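Local structure of DisA protein (Sorangium cellulosum, 6CCA) at residues Y257-K269 against P277-D289. The protein probably transfers methyl groups to the alpha-carbon of a polyketide intermediate, building a gem-dimethyl group during assembly-line synthesis of disorazol. Numbering follows the deposited sequence.
Sequences YTDISHAFTRYGK and PFVTFQPLDLEGD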
# COMPACT_ATOMS: atom_id res chain seq x y z
N TYR A 257 13.71 -6.69 10.95
CA TYR A 257 12.29 -6.96 10.77
C TYR A 257 11.51 -6.21 11.87
O TYR A 257 11.64 -6.55 13.06
CB TYR A 257 12.09 -8.48 10.85
CG TYR A 257 10.68 -9.00 10.64
CD1 TYR A 257 9.64 -8.67 11.45
CD2 TYR A 257 10.40 -9.87 9.61
CE1 TYR A 257 8.35 -9.20 11.25
CE2 TYR A 257 9.15 -10.42 9.45
CZ TYR A 257 8.14 -10.07 10.28
OH TYR A 257 6.89 -10.62 10.02
N THR A 258 10.77 -5.17 11.51
CA THR A 258 10.13 -4.31 12.48
C THR A 258 8.71 -4.07 12.10
O THR A 258 8.33 -4.24 10.93
CB THR A 258 10.83 -2.93 12.68
OG1 THR A 258 10.46 -2.04 11.65
CG2 THR A 258 12.30 -3.07 12.77
N ASP A 259 7.89 -3.79 13.15
CA ASP A 259 6.49 -3.44 12.97
C ASP A 259 6.06 -2.69 14.21
O ASP A 259 6.68 -2.81 15.26
CB ASP A 259 5.62 -4.71 12.87
CG ASP A 259 4.24 -4.41 12.35
OD1 ASP A 259 4.11 -4.32 11.11
OD2 ASP A 259 3.29 -4.26 13.18
N ILE A 260 5.02 -1.88 14.06
CA ILE A 260 4.47 -1.24 15.23
C ILE A 260 4.01 -2.27 16.30
O ILE A 260 4.14 -2.04 17.50
CB ILE A 260 3.33 -0.29 14.84
CG1 ILE A 260 2.89 0.57 16.03
CG2 ILE A 260 2.13 -1.00 14.24
CD1 ILE A 260 2.21 1.88 15.55
N SER A 261 3.48 -3.39 15.82
CA SER A 261 3.03 -4.49 16.71
C SER A 261 4.14 -5.36 17.23
O SER A 261 4.83 -6.06 16.48
CB SER A 261 1.99 -5.36 16.00
OG SER A 261 1.72 -6.57 16.70
N HIS A 262 4.26 -5.38 18.53
CA HIS A 262 5.16 -6.27 19.20
C HIS A 262 4.80 -7.72 18.94
O HIS A 262 5.67 -8.52 18.68
CB HIS A 262 5.21 -5.88 20.68
CG HIS A 262 6.17 -6.68 21.47
ND1 HIS A 262 5.79 -7.83 22.12
CD2 HIS A 262 7.49 -6.53 21.70
CE1 HIS A 262 6.85 -8.37 22.70
NE2 HIS A 262 7.89 -7.59 22.48
N ALA A 263 3.51 -8.06 18.93
CA ALA A 263 3.06 -9.39 18.58
C ALA A 263 3.51 -9.83 17.19
O ALA A 263 3.95 -10.97 17.00
CB ALA A 263 1.53 -9.48 18.64
N PHE A 264 3.31 -8.96 16.19
CA PHE A 264 3.76 -9.27 14.86
C PHE A 264 5.27 -9.49 14.78
O PHE A 264 5.70 -10.37 14.08
CB PHE A 264 3.32 -8.21 13.84
CG PHE A 264 1.84 -8.19 13.55
CD1 PHE A 264 0.98 -9.22 13.93
CD2 PHE A 264 1.32 -7.13 12.89
CE1 PHE A 264 -0.38 -9.16 13.63
CE2 PHE A 264 -0.02 -7.04 12.57
CZ PHE A 264 -0.88 -8.06 12.95
N THR A 265 6.08 -8.76 15.50
CA THR A 265 7.50 -8.99 15.46
C THR A 265 7.86 -10.33 16.13
O THR A 265 8.73 -11.00 15.66
CB THR A 265 8.33 -7.77 15.99
OG1 THR A 265 8.19 -7.61 17.38
CG2 THR A 265 7.80 -6.47 15.42
N ARG A 266 7.16 -10.69 17.20
CA ARG A 266 7.41 -11.96 17.88
C ARG A 266 7.09 -13.15 16.97
O ARG A 266 7.85 -14.12 16.91
CB ARG A 266 6.60 -12.05 19.17
CG ARG A 266 6.62 -13.42 19.82
CD ARG A 266 5.56 -13.53 20.91
NE ARG A 266 5.34 -12.25 21.59
CZ ARG A 266 4.15 -11.70 21.77
NH1 ARG A 266 3.06 -12.31 21.33
NH2 ARG A 266 4.04 -10.54 22.40
N TYR A 267 5.97 -13.06 16.27
CA TYR A 267 5.52 -14.11 15.38
C TYR A 267 6.37 -14.20 14.17
O TYR A 267 6.67 -15.29 13.67
CB TYR A 267 4.06 -13.94 15.00
CG TYR A 267 3.12 -14.46 16.04
CD1 TYR A 267 2.75 -13.70 17.15
CD2 TYR A 267 2.62 -15.75 15.95
CE1 TYR A 267 1.86 -14.21 18.14
CE2 TYR A 267 1.73 -16.24 16.89
CZ TYR A 267 1.36 -15.48 17.98
OH TYR A 267 0.50 -16.03 18.90
N GLY A 268 6.87 -13.06 13.70
CA GLY A 268 7.91 -13.11 12.72
C GLY A 268 9.20 -13.78 13.18
O GLY A 268 9.84 -14.46 12.40
N LYS A 269 9.66 -13.53 14.38
CA LYS A 269 10.85 -14.16 14.91
C LYS A 269 10.66 -15.69 14.96
O LYS A 269 11.55 -16.44 14.57
CB LYS A 269 11.16 -13.61 16.25
CG LYS A 269 12.46 -14.17 16.84
CD LYS A 269 12.81 -13.38 18.10
CE LYS A 269 14.30 -13.46 18.35
NZ LYS A 269 14.40 -12.86 19.70
N PRO A 277 19.43 -16.21 10.56
CA PRO A 277 20.01 -15.70 11.78
C PRO A 277 20.52 -14.31 11.65
O PRO A 277 20.72 -13.66 12.65
CB PRO A 277 21.20 -16.66 12.05
CG PRO A 277 21.05 -17.82 11.10
CD PRO A 277 20.26 -17.27 9.93
N PHE A 278 20.66 -13.81 10.42
CA PHE A 278 21.04 -12.41 10.24
C PHE A 278 19.91 -11.33 10.56
O PHE A 278 20.15 -10.12 10.45
CB PHE A 278 21.61 -12.21 8.83
CG PHE A 278 20.64 -12.49 7.71
CD1 PHE A 278 20.54 -13.76 7.17
CD2 PHE A 278 19.83 -11.51 7.18
CE1 PHE A 278 19.68 -14.05 6.11
CE2 PHE A 278 18.94 -11.80 6.13
CZ PHE A 278 18.87 -13.06 5.58
N VAL A 279 18.69 -11.78 10.83
CA VAL A 279 17.57 -10.88 11.10
C VAL A 279 17.43 -10.61 12.57
O VAL A 279 17.54 -11.57 13.37
CB VAL A 279 16.27 -11.50 10.60
CG1 VAL A 279 15.08 -10.58 10.91
CG2 VAL A 279 16.42 -11.88 9.12
N THR A 280 17.26 -9.32 12.93
CA THR A 280 16.90 -8.83 14.24
C THR A 280 15.43 -8.42 14.19
O THR A 280 15.01 -7.75 13.28
CB THR A 280 17.83 -7.68 14.64
OG1 THR A 280 19.13 -8.21 14.70
CG2 THR A 280 17.51 -7.02 16.01
N PHE A 281 14.65 -8.82 15.18
CA PHE A 281 13.24 -8.55 15.20
C PHE A 281 13.01 -7.60 16.35
O PHE A 281 13.41 -7.89 17.52
CB PHE A 281 12.49 -9.87 15.45
CG PHE A 281 12.71 -10.91 14.42
CD1 PHE A 281 13.82 -11.70 14.40
CD2 PHE A 281 11.79 -11.06 13.39
CE1 PHE A 281 14.01 -12.64 13.40
CE2 PHE A 281 11.99 -11.99 12.42
CZ PHE A 281 13.08 -12.79 12.42
N GLN A 282 12.39 -6.45 16.06
CA GLN A 282 12.28 -5.35 17.03
C GLN A 282 11.11 -4.46 16.65
O GLN A 282 11.01 -4.03 15.48
CB GLN A 282 13.58 -4.51 16.98
CG GLN A 282 13.78 -3.46 18.06
CD GLN A 282 15.26 -2.97 18.18
OE1 GLN A 282 16.20 -3.65 17.77
NE2 GLN A 282 15.45 -1.80 18.75
N PRO A 283 10.25 -4.11 17.61
CA PRO A 283 9.16 -3.21 17.31
C PRO A 283 9.66 -1.78 16.92
O PRO A 283 10.67 -1.34 17.40
CB PRO A 283 8.35 -3.16 18.60
CG PRO A 283 8.85 -4.24 19.44
CD PRO A 283 10.20 -4.69 18.98
N LEU A 284 8.90 -1.11 16.12
CA LEU A 284 9.20 0.28 15.73
C LEU A 284 7.99 0.99 15.25
O LEU A 284 7.28 0.54 14.33
CB LEU A 284 10.20 0.34 14.59
CG LEU A 284 10.58 1.74 14.07
CD1 LEU A 284 11.13 2.70 15.12
CD2 LEU A 284 11.69 1.49 13.04
N ASP A 285 7.78 2.16 15.85
CA ASP A 285 6.71 3.05 15.53
C ASP A 285 7.39 4.31 15.03
O ASP A 285 8.09 4.95 15.82
CB ASP A 285 5.92 3.40 16.77
CG ASP A 285 4.71 4.31 16.46
OD1 ASP A 285 4.64 4.85 15.36
OD2 ASP A 285 3.82 4.45 17.29
N LEU A 286 7.29 4.63 13.74
CA LEU A 286 8.14 5.70 13.18
C LEU A 286 7.66 7.08 13.65
O LEU A 286 8.46 8.03 13.70
CB LEU A 286 8.12 5.72 11.65
CG LEU A 286 8.99 4.72 10.91
CD1 LEU A 286 8.66 4.83 9.41
CD2 LEU A 286 10.48 4.93 11.18
N GLU A 287 6.36 7.13 13.97
CA GLU A 287 5.73 8.29 14.56
C GLU A 287 6.20 8.58 15.99
O GLU A 287 5.83 9.57 16.54
CB GLU A 287 4.20 8.16 14.51
CG GLU A 287 3.62 8.30 13.07
CD GLU A 287 2.10 8.35 13.03
OE1 GLU A 287 1.44 7.35 12.81
OE2 GLU A 287 1.50 9.41 13.25
N GLY A 288 6.99 7.72 16.59
CA GLY A 288 7.54 8.02 17.89
C GLY A 288 9.00 8.33 17.80
O GLY A 288 9.53 8.62 16.76
N ASP A 289 9.66 8.18 18.91
CA ASP A 289 11.02 8.58 19.00
C ASP A 289 11.89 7.37 18.71
O ASP A 289 11.99 6.46 19.53
CB ASP A 289 11.27 9.14 20.41
CG ASP A 289 12.73 9.41 20.72
OD1 ASP A 289 13.64 9.01 19.94
OD2 ASP A 289 12.98 10.00 21.79
O HOH W 1 8.01 -0.75 11.69
O HOH W 2 13.30 -10.06 19.41
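Lys269 CA stands over one face of the Phe281 ring, 3.4 Å from the centroid of that ring in a CH-pi contact, while Val279 CG1 lies over the rim of the opposite face. The aliphatic part of the extended Lys269 side chain continues this cover, its CB 3.6 Å from Phe281 CG. With Phe281 CG anti to its carbonyl carbon (chi1 -60°), the ring is carried against the helix, where CE2 also comes over one face of the Tyr257 ring; the two ring planes are inclined at 43°. Gly268, with no side chain, packs close to both rings, and its O lies 3.3 Å from Phe281 CE2. Farther along, the edge of the His262 ring meets Pro283, with His262 CD2 3.5 Å from Pro283 CG, and Thr265 lies across the same proline. Ile260 CD1 rests against the Asp285 carboxylate.

The backbones pair in parallel: Tyr257 N donates to Thr280 O (2.9 Å), and Gln282 N to Tyr257 O. Leu284 N donates to Asp259 O (2.9 Å), but from 55° above the carbonyl plane. One water donates to both Thr258 OG1, which also hydrogen-bonds to Glu230 O, and Leu284 O; another joins Lys269 NZ to Phe281 O.

This is the beta-alpha-beta unit of strands 253-257 and 279-281 within the Rossmann-like methyltransferase fold. Asp259 OD2 forms an Asx turn with Ser261 N, and Ser261 OG caps the helix through Phe264 N. Tyr257 OH and Asp259 OD1 bond to the backbone of Gly234, in the glycine-rich loop after strand 226-231. The apolar interface thus seats the helix on the sheet edge, while the polar groups tie the strand-to-helix turn to a loop that, in such methyltransferases, typically borders the S-adenosylmethionine site.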